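Local coordinates for protein EDTA monooxygenase (EDTA-degrading bacterium BNC1, PDB 5DQP) that probably acts as an FMN-dependent monooxygenase that starts the breakdown of EDTA with reduced flavin supplied by a partner flavin reductase, at residues I50-L55 against S416-R421; R40-A45 against A80-R85; G90-A95 against G227-A232; M6-W11 against P401-R406. All coordinates share one frame; numbering follows the deposited sequence. Where two conformers were deposited one is given.

Interaction 1: residues I50-L55 against S416-R421; sequences IDAFFL and STLRER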
loop_
_atom_site.group_PDB
_atom_site.type_symbol
_atom_site.label_atom_id
_atom_site.label_comp_id
_atom_site.label_asym_id
_atom_site.label_seq_id
_atom_site.Cartn_x
_atom_site.Cartn_y
_atom_site.Cartn_z
ATOM N N ILE A 50 6.464 3.818 21.482
ATOM C CA ILE A 50 5.064 3.930 21.098
ATOM C C ILE A 50 4.631 2.601 20.499
ATOM O O ILE A 50 5.409 1.933 19.811
ATOM C CB ILE A 50 4.865 5.105 20.123
ATOM C CG1 ILE A 50 5.313 6.421 20.776
ATOM C CG2 ILE A 50 3.409 5.228 19.712
ATOM C CD1 ILE A 50 4.785 6.683 22.193
ATOM N N ASP A 51 3.393 2.178 20.791
ATOM C CA ASP A 51 2.975 0.863 20.321
ATOM C C ASP A 51 2.763 0.842 18.810
ATOM O O ASP A 51 3.128 -0.137 18.152
ATOM C CB ASP A 51 1.722 0.410 21.056
ATOM C CG ASP A 51 1.985 0.197 22.525
ATOM O OD1 ASP A 51 2.743 -0.746 22.852
ATOM O OD2 ASP A 51 1.470 0.989 23.342
ATOM N N ALA A 52 2.191 1.902 18.237
ATOM C CA ALA A 52 1.986 1.930 16.789
ATOM C C ALA A 52 1.828 3.371 16.318
ATOM O O ALA A 52 1.401 4.238 17.086
ATOM C CB ALA A 52 0.747 1.114 16.382
ATOM N N PHE A 53 2.183 3.621 15.052
ATOM C CA PHE A 53 1.744 4.857 14.436
ATOM C C PHE A 53 0.364 4.627 13.821
ATOM O O PHE A 53 -0.104 3.496 13.668
ATOM C CB PHE A 53 2.756 5.382 13.392
ATOM C CG PHE A 53 3.004 4.434 12.216
ATOM C CD1 PHE A 53 2.159 4.427 11.125
ATOM C CD2 PHE A 53 4.094 3.571 12.217
ATOM C CE1 PHE A 53 2.366 3.558 10.065
ATOM C CE2 PHE A 53 4.329 2.710 11.160
ATOM C CZ PHE A 53 3.462 2.696 10.078
ATOM N N PHE A 54 -0.302 5.721 13.492
ATOM C CA PHE A 54 -1.607 5.663 12.868
ATOM C C PHE A 54 -1.661 6.626 11.691
ATOM O O PHE A 54 -1.187 7.765 11.780
ATOM C CB PHE A 54 -2.699 6.008 13.895
ATOM C CG PHE A 54 -4.048 6.282 13.288
ATOM C CD1 PHE A 54 -4.737 5.278 12.637
ATOM C CD2 PHE A 54 -4.636 7.530 13.402
ATOM C CE1 PHE A 54 -5.977 5.504 12.095
ATOM C CE2 PHE A 54 -5.910 7.775 12.865
ATOM C CZ PHE A 54 -6.571 6.763 12.212
ATOM N N LEU A 55 -2.262 6.169 10.604
ATOM C CA LEU A 55 -2.485 6.972 9.414
ATOM C C LEU A 55 -3.979 7.039 9.148
ATOM O O LEU A 55 -4.615 6.015 8.888
ATOM C CB LEU A 55 -1.741 6.380 8.211
ATOM C CG LEU A 55 -0.216 6.465 8.287
ATOM C CD1 LEU A 55 0.423 5.656 7.142
ATOM C CD2 LEU A 55 0.246 7.906 8.238
ATOM N N SER A 416 6.939 -8.782 19.350
ATOM C CA SER A 416 7.254 -8.282 18.027
ATOM C C SER A 416 6.034 -8.153 17.127
ATOM O O SER A 416 6.155 -7.615 16.026
ATOM C CB SER A 416 8.318 -9.175 17.360
ATOM O OG SER A 416 7.805 -10.450 17.052
ATOM N N THR A 417 4.867 -8.613 17.545
ATOM C CA THR A 417 3.688 -8.409 16.711
ATOM C C THR A 417 2.729 -7.464 17.434
ATOM O O THR A 417 2.737 -7.369 18.667
ATOM C CB THR A 417 3.012 -9.744 16.353
ATOM O OG1 THR A 417 2.202 -10.206 17.441
ATOM C CG2 THR A 417 4.079 -10.811 16.002
ATOM N N LEU A 418 1.942 -6.733 16.642
ATOM C CA LEU A 418 0.975 -5.798 17.209
ATOM C C LEU A 418 -0.107 -6.530 18.001
ATOM O O LEU A 418 -0.431 -6.149 19.133
ATOM C CB LEU A 418 0.370 -4.935 16.093
ATOM C CG LEU A 418 -0.588 -3.851 16.557
ATOM C CD1 LEU A 418 0.106 -2.862 17.512
ATOM C CD2 LEU A 418 -1.159 -3.126 15.333
ATOM N N ARG A 419 -0.670 -7.602 17.443
ATOM C CA ARG A 419 -1.686 -8.345 18.192
ATOM C C ARG A 419 -1.159 -8.808 19.554
ATOM O O ARG A 419 -1.867 -8.714 20.567
ATOM C CB ARG A 419 -2.202 -9.519 17.361
ATOM C CG ARG A 419 -3.122 -10.461 18.110
ATOM C CD ARG A 419 -3.876 -11.423 17.175
ATOM N NE ARG A 419 -4.617 -10.736 16.119
ATOM C CZ ARG A 419 -5.783 -10.117 16.299
ATOM N NH1 ARG A 419 -6.354 -10.122 17.486
ATOM N NH2 ARG A 419 -6.389 -9.497 15.287
ATOM N N GLU A 420 0.090 -9.280 19.617
ATOM C CA GLU A 420 0.618 -9.733 20.908
ATOM C C GLU A 420 1.032 -8.566 21.801
ATOM O O GLU A 420 0.832 -8.610 23.019
ATOM C CB GLU A 420 1.795 -10.692 20.683
ATOM C CG GLU A 420 1.359 -11.981 19.972
ATOM C CD GLU A 420 2.516 -12.863 19.493
ATOM O OE1 GLU A 420 3.504 -12.319 18.950
ATOM O OE2 GLU A 420 2.423 -14.109 19.641
ATOM N N ARG A 421 1.612 -7.511 21.224
ATOM C CA ARG A 421 1.918 -6.311 22.007
ATOM C C ARG A 421 0.676 -5.768 22.723
ATOM O O ARG A 421 0.732 -5.369 23.897
ATOM C CB ARG A 421 2.522 -5.245 21.082
ATOM C CG ARG A 421 2.880 -3.922 21.789
ATOM C CD ARG A 421 3.746 -3.057 20.902
ATOM N NE ARG A 421 4.874 -3.802 20.344
ATOM C CZ ARG A 421 5.421 -3.531 19.164
ATOM N NH1 ARG A 421 4.935 -2.529 18.439
ATOM N NH2 ARG A 421 6.455 -4.242 18.715
#

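Interaction 2: residues R40-A45 against A80-R85; sequences RSAEIA and AAITGR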
loop_
_atom_site.group_PDB
_atom_site.type_symbol
_atom_site.label_atom_id
_atom_site.label_comp_id
_atom_site.label_asym_id
_atom_site.label_seq_id
_atom_site.Cartn_x
_atom_site.Cartn_y
_atom_site.Cartn_z
ATOM N N ARG A 40 11.544 9.703 9.889
ATOM C CA ARG A 40 11.961 10.478 11.047
ATOM C C ARG A 40 10.928 10.378 12.166
ATOM O O ARG A 40 11.272 10.117 13.326
ATOM C CB ARG A 40 12.208 11.932 10.641
ATOM C CG ARG A 40 12.731 12.849 11.768
ATOM C CD ARG A 40 13.478 14.076 11.160
ATOM N NE ARG A 40 13.604 15.216 12.075
ATOM C CZ ARG A 40 14.085 16.415 11.731
ATOM N NH1 ARG A 40 14.497 16.649 10.484
ATOM N NH2 ARG A 40 14.144 17.395 12.638
ATOM N N SER A 41 9.647 10.542 11.830
ATOM C CA SER A 41 8.625 10.492 12.870
ATOM C C SER A 41 8.452 9.087 13.413
ATOM O O SER A 41 8.203 8.909 14.613
ATOM C CB SER A 41 7.293 11.004 12.336
ATOM O OG SER A 41 7.326 12.404 12.300
ATOM N N ALA A 42 8.544 8.069 12.545
ATOM C CA ALA A 42 8.333 6.716 13.050
ATOM C C ALA A 42 9.498 6.281 13.932
ATOM O O ALA A 42 9.290 5.558 14.910
ATOM C CB ALA A 42 8.114 5.727 11.894
ATOM N N GLU A 43 10.721 6.713 13.598
ATOM C CA GLU A 43 11.887 6.412 14.435
ATOM C C GLU A 43 11.833 7.164 15.770
ATOM O O GLU A 43 12.325 6.659 16.786
ATOM C CB GLU A 43 13.182 6.745 13.685
ATOM C CG GLU A 43 13.639 5.721 12.609
ATOM C CD GLU A 43 14.265 4.402 13.163
ATOM O OE1 GLU A 43 14.761 3.596 12.333
ATOM O OE2 GLU A 43 14.266 4.156 14.401
ATOM N N ILE A 44 11.246 8.364 15.800
ATOM C CA ILE A 44 11.017 9.022 17.084
ATOM C C ILE A 44 10.024 8.220 17.927
ATOM O O ILE A 44 10.250 7.985 19.118
ATOM C CB ILE A 44 10.550 10.474 16.869
ATOM C CG1 ILE A 44 11.726 11.339 16.395
ATOM C CG2 ILE A 44 9.902 11.048 18.149
ATOM C CD1 ILE A 44 11.269 12.686 15.805
ATOM N N ALA A 45 8.910 7.790 17.330
ATOM C CA ALA A 45 7.949 6.992 18.090
ATOM C C ALA A 45 8.569 5.671 18.539
ATOM O O ALA A 45 8.314 5.201 19.655
ATOM C CB ALA A 45 6.684 6.755 17.253
ATOM N N ALA A 80 3.749 0.298 4.386
ATOM C CA ALA A 80 4.691 -0.707 3.889
ATOM C C ALA A 80 6.107 -0.152 3.783
ATOM O O ALA A 80 7.075 -0.847 4.108
ATOM C CB ALA A 80 4.228 -1.235 2.526
ATOM N N ALA A 81 6.256 1.084 3.293
ATOM C CA ALA A 81 7.596 1.658 3.136
ATOM C C ALA A 81 8.205 1.989 4.487
ATOM O O ALA A 81 9.371 1.668 4.750
ATOM C CB ALA A 81 7.542 2.913 2.261
ATOM N N ILE A 82 7.421 2.601 5.371
ATOM C CA ILE A 82 7.897 2.875 6.727
ATOM C C ILE A 82 8.398 1.601 7.401
ATOM O O ILE A 82 9.526 1.549 7.906
ATOM C CB ILE A 82 6.789 3.521 7.578
ATOM C CG1 ILE A 82 6.391 4.895 7.019
ATOM C CG2 ILE A 82 7.284 3.630 9.037
ATOM C CD1 ILE A 82 5.225 5.602 7.846
ATOM N N THR A 83 7.534 0.587 7.511
ATOM C CA THR A 83 7.929 -0.587 8.286
ATOM C C THR A 83 8.949 -1.448 7.558
ATOM O O THR A 83 9.661 -2.218 8.214
ATOM C CB THR A 83 6.717 -1.432 8.699
ATOM O OG1 THR A 83 6.036 -1.923 7.540
ATOM C CG2 THR A 83 5.754 -0.577 9.576
ATOM N N GLY A 84 9.075 -1.308 6.236
ATOM C CA GLY A 84 10.222 -1.896 5.566
ATOM C C GLY A 84 11.536 -1.393 6.125
ATOM O O GLY A 84 12.543 -2.098 6.074
ATOM N N ARG A 85 11.535 -0.184 6.692
ATOM C CA ARG A 85 12.726 0.528 7.134
ATOM C C ARG A 85 12.854 0.630 8.649
ATOM O O ARG A 85 13.961 0.530 9.181
ATOM C CB ARG A 85 12.735 1.946 6.540
ATOM C CG ARG A 85 13.751 2.881 7.211
ATOM C CD ARG A 85 15.043 2.985 6.411
ATOM N NE ARG A 85 14.739 3.375 5.036
ATOM C CZ ARG A 85 14.896 4.595 4.534
ATOM N NH1 ARG A 85 14.574 4.827 3.269
ATOM N NH2 ARG A 85 15.382 5.578 5.288
#

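Interaction 3: residues G90-A95 against G227-A232; sequences GGIVTA and GEIIYA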
loop_
_atom_site.group_PDB
_atom_site.type_symbol
_atom_site.label_atom_id
_atom_site.label_comp_id
_atom_site.label_asym_id
_atom_site.label_seq_id
_atom_site.Cartn_x
_atom_site.Cartn_y
_atom_site.Cartn_z
ATOM N N GLY A 90 4.471 -0.757 15.580
ATOM C CA GLY A 90 3.320 -1.120 14.789
ATOM C C GLY A 90 2.810 0.034 13.946
ATOM O O GLY A 90 3.270 1.177 14.030
ATOM N N GLY A 91 1.821 -0.280 13.119
ATOM C CA GLY A 91 1.193 0.725 12.295
ATOM C C GLY A 91 -0.265 0.388 12.102
ATOM O O GLY A 91 -0.629 -0.784 12.026
ATOM N N ILE A 92 -1.110 1.410 12.052
ATOM C CA ILE A 92 -2.541 1.254 11.861
ATOM C C ILE A 92 -2.903 2.116 10.674
ATOM O O ILE A 92 -2.648 3.326 10.692
ATOM C CB ILE A 92 -3.334 1.685 13.108
ATOM C CG1 ILE A 92 -2.947 0.796 14.316
ATOM C CG2 ILE A 92 -4.841 1.710 12.814
ATOM C CD1 ILE A 92 -3.305 1.418 15.695
ATOM N N VAL A 93 -3.496 1.509 9.653
ATOM C CA VAL A 93 -3.826 2.207 8.416
ATOM C C VAL A 93 -5.340 2.250 8.216
ATOM O O VAL A 93 -6.055 1.281 8.501
ATOM C CB VAL A 93 -3.100 1.560 7.222
ATOM C CG1 VAL A 93 -1.590 1.616 7.470
ATOM C CG2 VAL A 93 -3.515 0.123 7.048
ATOM N N THR A 94 -5.824 3.391 7.745
ATOM C CA THR A 94 -7.234 3.581 7.454
ATOM C C THR A 94 -7.549 3.138 6.034
ATOM O O THR A 94 -6.878 3.563 5.086
ATOM C CB THR A 94 -7.617 5.054 7.626
ATOM O OG1 THR A 94 -7.396 5.441 8.975
ATOM C CG2 THR A 94 -9.084 5.291 7.250
ATOM N N ALA A 95 -8.596 2.326 5.881
ATOM C CA ALA A 95 -9.153 2.133 4.549
ATOM C C ALA A 95 -10.659 1.901 4.650
ATOM O O ALA A 95 -11.146 1.308 5.615
ATOM C CB ALA A 95 -8.473 0.972 3.821
ATOM N N GLY A 227 -14.312 -4.573 16.162
ATOM C CA GLY A 227 -13.285 -3.639 16.597
ATOM C C GLY A 227 -12.513 -4.192 17.779
ATOM O O GLY A 227 -13.098 -4.671 18.753
ATOM N N GLU A 228 -11.191 -4.164 17.681
ATOM C CA GLU A 228 -10.350 -4.546 18.805
ATOM C C GLU A 228 -9.743 -3.336 19.466
ATOM O O GLU A 228 -9.458 -3.365 20.667
ATOM C CB GLU A 228 -9.242 -5.484 18.332
ATOM C CG GLU A 228 -9.826 -6.549 17.442
ATOM C CD GLU A 228 -8.805 -7.531 16.922
ATOM O OE1 GLU A 228 -8.446 -7.450 15.721
ATOM O OE2 GLU A 228 -8.374 -8.387 17.720
ATOM N N ILE A 229 -9.538 -2.279 18.687
ATOM C CA ILE A 229 -9.215 -0.963 19.205
ATOM C C ILE A 229 -10.294 -0.001 18.747
ATOM O O ILE A 229 -10.700 -0.004 17.577
ATOM C CB ILE A 229 -7.838 -0.461 18.747
ATOM C CG1 ILE A 229 -6.766 -1.534 18.927
ATOM C CG2 ILE A 229 -7.494 0.812 19.505
ATOM C CD1 ILE A 229 -5.398 -1.095 18.391
ATOM N N ILE A 230 -10.752 0.823 19.676
ATOM C CA ILE A 230 -11.733 1.857 19.407
ATOM C C ILE A 230 -11.107 3.191 19.787
ATOM O O ILE A 230 -10.628 3.358 20.920
ATOM C CB ILE A 230 -13.029 1.606 20.199
ATOM C CG1 ILE A 230 -13.485 0.139 20.035
ATOM C CG2 ILE A 230 -14.085 2.658 19.838
ATOM C CD1 ILE A 230 -14.642 -0.257 20.941
ATOM N N TYR A 231 -11.094 4.124 18.838
ATOM C CA TYR A 231 -10.722 5.508 19.108
ATOM C C TYR A 231 -11.919 6.262 19.653
ATOM O O TYR A 231 -13.045 6.068 19.195
ATOM C CB TYR A 231 -10.244 6.208 17.846
ATOM C CG TYR A 231 -8.987 5.645 17.269
ATOM C CD1 TYR A 231 -8.227 4.709 17.974
ATOM C CD2 TYR A 231 -8.541 6.057 16.023
ATOM C CE1 TYR A 231 -7.057 4.206 17.443
ATOM C CE2 TYR A 231 -7.365 5.571 15.487
ATOM C CZ TYR A 231 -6.626 4.649 16.193
ATOM O OH TYR A 231 -5.465 4.154 15.641
ATOM N N ALA A 232 -11.670 7.131 20.632
ATOM C CA ALA A 232 -12.735 7.853 21.304
ATOM C C ALA A 232 -12.403 9.334 21.393
ATOM O O ALA A 232 -11.246 9.759 21.282
ATOM C CB ALA A 232 -13.009 7.299 22.718
#

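Interaction 4: residues M6-W11 against P401-R406; sequences MYLVSW and PILQSR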
loop_
_atom_site.group_PDB
_atom_site.type_symbol
_atom_site.label_atom_id
_atom_site.label_comp_id
_atom_site.label_asym_id
_atom_site.label_seq_id
_atom_site.Cartn_x
_atom_site.Cartn_y
_atom_site.Cartn_z
ATOM N N MET A 6 -0.511 1.187 30.134
ATOM C CA MET A 6 -1.078 2.152 29.195
ATOM C C MET A 6 -0.544 1.920 27.780
ATOM O O MET A 6 0.654 1.686 27.596
ATOM C CB MET A 6 -0.712 3.571 29.656
ATOM C CG MET A 6 -1.231 4.711 28.789
ATOM S SD MET A 6 -0.585 6.293 29.367
ATOM C CE MET A 6 -1.160 6.301 31.076
ATOM N N TYR A 7 -1.425 2.015 26.782
ATOM C CA TYR A 7 -1.018 1.924 25.377
ATOM C C TYR A 7 -1.017 3.312 24.740
ATOM O O TYR A 7 -1.828 4.168 25.091
ATOM C CB TYR A 7 -1.941 0.986 24.581
ATOM C CG TYR A 7 -1.987 -0.410 25.160
ATOM C CD1 TYR A 7 -1.018 -1.345 24.842
ATOM C CD2 TYR A 7 -2.985 -0.774 26.066
ATOM C CE1 TYR A 7 -1.042 -2.618 25.407
ATOM C CE2 TYR A 7 -3.014 -2.029 26.632
ATOM C CZ TYR A 7 -2.037 -2.944 26.300
ATOM O OH TYR A 7 -2.073 -4.194 26.853
ATOM N N LEU A 8 -0.095 3.532 23.802
ATOM C CA LEU A 8 0.036 4.817 23.121
ATOM C C LEU A 8 0.170 4.627 21.617
ATOM O O LEU A 8 0.962 3.797 21.155
ATOM C CB LEU A 8 1.251 5.594 23.645
ATOM C CG LEU A 8 1.196 6.098 25.082
ATOM C CD1 LEU A 8 2.522 6.736 25.409
ATOM C CD2 LEU A 8 0.034 7.115 25.293
ATOM N N VAL A 9 -0.576 5.419 20.857
ATOM C CA VAL A 9 -0.519 5.409 19.400
ATOM C C VAL A 9 -0.326 6.839 18.921
ATOM O O VAL A 9 -0.920 7.765 19.481
ATOM C CB VAL A 9 -1.810 4.803 18.802
ATOM C CG1 VAL A 9 -1.793 4.926 17.246
ATOM C CG2 VAL A 9 -1.991 3.361 19.267
ATOM N N SER A 10 0.486 7.030 17.880
ATOM C CA SER A 10 0.824 8.372 17.406
ATOM C C SER A 10 0.325 8.579 15.980
ATOM O O SER A 10 0.733 7.850 15.070
ATOM C CB SER A 10 2.335 8.621 17.449
ATOM O OG SER A 10 3.058 7.618 16.719
ATOM N N TRP A 11 -0.556 9.563 15.792
ATOM C CA TRP A 11 -0.894 9.982 14.440
ATOM C C TRP A 11 0.384 10.326 13.700
ATOM O O TRP A 11 1.307 10.927 14.259
ATOM C CB TRP A 11 -1.790 11.215 14.421
ATOM C CG TRP A 11 -3.166 11.072 14.885
ATOM C CD1 TRP A 11 -3.583 10.760 16.147
ATOM C CD2 TRP A 11 -4.350 11.333 14.120
ATOM N NE1 TRP A 11 -4.956 10.780 16.208
ATOM C CE2 TRP A 11 -5.453 11.129 14.977
ATOM C CE3 TRP A 11 -4.585 11.712 12.789
ATOM C CZ2 TRP A 11 -6.776 11.283 14.547
ATOM C CZ3 TRP A 11 -5.897 11.867 12.364
ATOM C CH2 TRP A 11 -6.977 11.651 13.238
ATOM N N PRO A 401 9.094 9.472 29.157
ATOM C CA PRO A 401 9.939 9.050 30.286
ATOM C C PRO A 401 9.262 9.239 31.648
ATOM O O PRO A 401 9.519 8.455 32.573
ATOM C CB PRO A 401 11.185 9.925 30.124
ATOM C CG PRO A 401 11.201 10.264 28.656
ATOM C CD PRO A 401 9.772 10.501 28.337
ATOM N N ILE A 402 8.388 10.238 31.784
ATOM C CA ILE A 402 7.586 10.355 32.992
ATOM C C ILE A 402 6.697 9.133 33.132
ATOM O O ILE A 402 6.675 8.477 34.180
ATOM C CB ILE A 402 6.769 11.666 32.980
ATOM C CG1 ILE A 402 7.697 12.885 32.817
ATOM C CG2 ILE A 402 5.924 11.770 34.252
ATOM C CD1 ILE A 402 6.975 14.265 32.918
ATOM N N LEU A 403 5.980 8.787 32.056
ATOM C CA LEU A 403 5.108 7.627 32.101
ATOM C C LEU A 403 5.888 6.373 32.415
ATOM O O LEU A 403 5.374 5.481 33.098
ATOM C CB LEU A 403 4.350 7.454 30.779
ATOM C CG LEU A 403 3.389 8.595 30.366
ATOM C CD1 LEU A 403 2.789 8.324 29.000
ATOM C CD2 LEU A 403 2.280 8.830 31.410
ATOM N N GLN A 404 7.116 6.259 31.893
ATOM C CA GLN A 404 7.908 5.069 32.192
ATOM C C GLN A 404 8.374 5.070 33.654
ATOM O O GLN A 404 8.304 4.037 34.323
ATOM C CB GLN A 404 9.093 4.955 31.230
ATOM C CG GLN A 404 8.708 4.509 29.817
ATOM C CD GLN A 404 9.720 4.960 28.783
ATOM O OE1 GLN A 404 10.549 5.824 29.065
ATOM N NE2 GLN A 404 9.639 4.405 27.562
ATOM N N SER A 405 8.822 6.212 34.179
ATOM C CA SER A 405 9.153 6.269 35.615
ATOM C C SER A 405 7.950 5.919 36.465
ATOM O O SER A 405 8.066 5.229 37.487
ATOM C CB SER A 405 9.632 7.665 36.017
ATOM O OG SER A 405 10.696 8.083 35.194
ATOM N N ARG A 406 6.787 6.440 36.083
ATOM C CA ARG A 406 5.575 6.160 36.824
ATOM C C ARG A 406 5.218 4.678 36.831
ATOM O O ARG A 406 4.347 4.279 37.607
ATOM C CB ARG A 406 4.443 6.999 36.235
ATOM C CG ARG A 406 4.706 8.503 36.367
ATOM C CD ARG A 406 4.296 8.993 37.729
ATOM N NE ARG A 406 5.117 10.097 38.200
ATOM C CZ ARG A 406 4.669 11.325 38.400
ATOM N NH1 ARG A 406 3.378 11.613 38.174
ATOM N NH2 ARG A 406 5.520 12.251 38.839
#

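Interaction 1: residues I50-L55 against S416-R421
Asp51 and Arg421 bring the two backbones nearest each other, with their CA atoms 7.4 Å apart, where the residue leading into strand 52-55 meets the short helix 418-421. Thr417 is the N-cap of that helix: its OG1 accepts from Glu420 N at 3.2 Å and also bonds the carboxylate atom Glu420 OE1.

Across the gap the principal bond runs from Arg421 NH1 to Asp51 O, 3.0 Å long and bent to 135° at the hydrogen. The carbonyl oxygen lies at the edge of the guanidinium, practically in its plane, and offers a lone pair in the carbonyl plane. Arg421 gets there with CG anti to the backbone N (chi1 180°) and a bend at chi3 that turns the guanidinium toward the strand's start. The Asp51 carboxylate meets the aliphatic part of the same side chain, OD1 lying 3.2 Å from Arg421 CD, while the charged atoms OD1 and NE stay 4.5 Å apart, beyond a salt bridge. Asp51 spends its charge on Arg5 and on the backbone N of Leu8; Arg421 NH2 bonds the carbonyls of Asp88 and Glu415. Next to this polar pair, Leu418 CD1 packs on Ala52 CB at 4.2 Å.

A leucine in place of Arg421 would probably leave the carbonyls of Asp51, Asp88 and Glu415 short of a donor and let the C-terminal helix shift. The C-terminal segment is thus held at the N-terminal end of strand 52-55 partly through backbone carbonyls, with nearby opposite charges likely to add favourable electrostatics.

Interaction 2: residues R40-A45 against A80-R85
The portion of helix 75-85 that meets Ala42 through Ile82 starts with Ala80, which faces the dimer partner and packs on Ala80 of the second subunit. Ala81 follows, resting on Leu35, a residue of the same helix, 35-47, that carries Ala42.

Ile82 makes the direct contact. Its CG2 methyl lies 3.6 Å from Ala42 CB, the CA atoms of the two residues being 7.4 Å apart. Two torsion positions are used on this one side chain: CG2 stands anti to the backbone N and meets the alanine, whereas CG1 is anti to the carbonyl carbon (chi1 -64°) and lies beside the backbone N. The Ala42 methyl points at the other helix and is short enough to let the backbones come close. Ile82 also touches Tyr38 of helix 35-47 and, on the barrel side, Phe53.

The two helices are consecutive outer helices of the TIM barrel, separated in the chain by strand 52-55, and helix 75-85 lies in the beta-alpha-beta crossover that joins parallel strands 52-55 and 90-96.

Thr83 turns away from helix 35-47; its methyl side meets Phe53, and its OG1 bonds Ala79 O one turn back. Gly84 N continues the helix with a 3.0 Å bond to Ala80 O, and its own carbonyl accepts from Arg85 NE of the second subunit, a bond repeated reciprocally. The Arg85 side chain extends across to helix 35-47, touching Leu35 and Ile39 and making a salt bridge with Glu36, while its carbonyl O comes only within 4.5 Å of Glu43 OE1, without a hydrogen bond.

Interaction 3: residues G90-A95 against G227-A232
Ile92 and Tyr231 approach from opposite directions, and the phenol oxygen ends among the branches of the isoleucine. Tyr231 OH lies 3.5 Å from Ile92 CD1 and 3.8 Å from Ile92 CG2, with Ile92 CB a little further behind. The contact is purely van der Waals: this hydroxyl, buried by the contact, has no polar partner in the model, which is likely to carry an energetic cost. A second, lighter touch joins Ile92 CD1 to Ile229 CD1, at 4.2 Å, so the same terminal methyl serves both residues of the opposing strand.

The torsions explain this sharing. Ile92 carries CG1 anti to the carbonyl carbon (chi1 -62°) and is extended at chi2 (161°), which sends CD1 forward, while CG2, anti to the backbone N, flanks the hydroxyl.

Val211 of strand 210-213 touches Ile92, Ile229 and Tyr231 alike. Phe54 meets the tyrosine ring edge to face and also packs against Ile92. At backbone level Ile92 is paired with Phe53 of the adjoining strand. The CA atoms of Ile92 and Ile229 remain 10.2 Å apart, far too distant for strand pairing; the strands are bridged by side chains alone.

Two residues along from Ile92, Thr94 is a predicted FMN-binding residue, its OG1 bonded to Leu55 O and Asn123 OD1. The side chain of Tyr231 is about 4 Å from a bound PE4 molecule, probably from the crystallisation liquor. Inward-pointing side chains meeting across non-adjacent parallel strands form the interior of the TIM barrel of this luciferase-like family.

Interaction 4: residues M6-W11 against P401-R406
Leu8 in the first TIM-barrel strand, 7-11, and Met6 just before it meet Leu403 of helix 390-405, an outer helix that follows strand 380-383 in the chain. Since strands 7-11 and 380-383 are parallel neighbours, the contact sets a late helix against the first strand, at the place where the barrel closes on itself.

Leu403 CD1 takes both partners. Leu8 comes tip to tip with it, the two CD1 methyls 3.9 Å apart. Met6 crosses the leucine at about a right angle and offers its sulfur, with SD 4.0 Å from Leu403 CD1. The methionine has CG anti to the backbone N and stays extended through chi2, then bends at chi3 (-57°), with SD rather than CE as its nearest atom to the leucine. There is no polar bond across the contact. Trp373 and Phe381 touch Met6, while Ile383 and Phe409 touch Leu8, continuing this apolar layer between the strand and the helices outside it.

Ile402, beside Leu403 in the chain, faces helix 362-374 instead. The helix is kinked at Pro401 and Ile402, whose nitrogens make no bond to the preceding turn. Further on, the Pro401 carbonyl oxygen accepts twice from one residue: Ser405 N at 2.8 Å and Ser405 OG at 2.9 Å reach Pro401 O from opposite faces of the carbonyl plane.

Interactions 1, 3 and 4 share one parallel sheet: strand 52-55 lies between 7-11 and 90-96, with Phe54 N 2.8 Å from Ser10 O and Phe53 O 2.8 Å from Ile92 N. Interactions 1 and 3 are also joined by a salt bridge, Arg419 NH1 to Glu228 OE2 at 2.7 Å. Interaction 2 lies outside, where Ile82 CG2 packs 3.8 Å from Phe53 CE2; its centre is about 17 Å from that of interaction 3. The predicted FMN site is closest to interaction 3, which contains Thr94, and the Ala52 side chain of interaction 1 is about 12 Å from that threonine. Interactions 2 and 4 pack helices outside the barrel strands, away from that site.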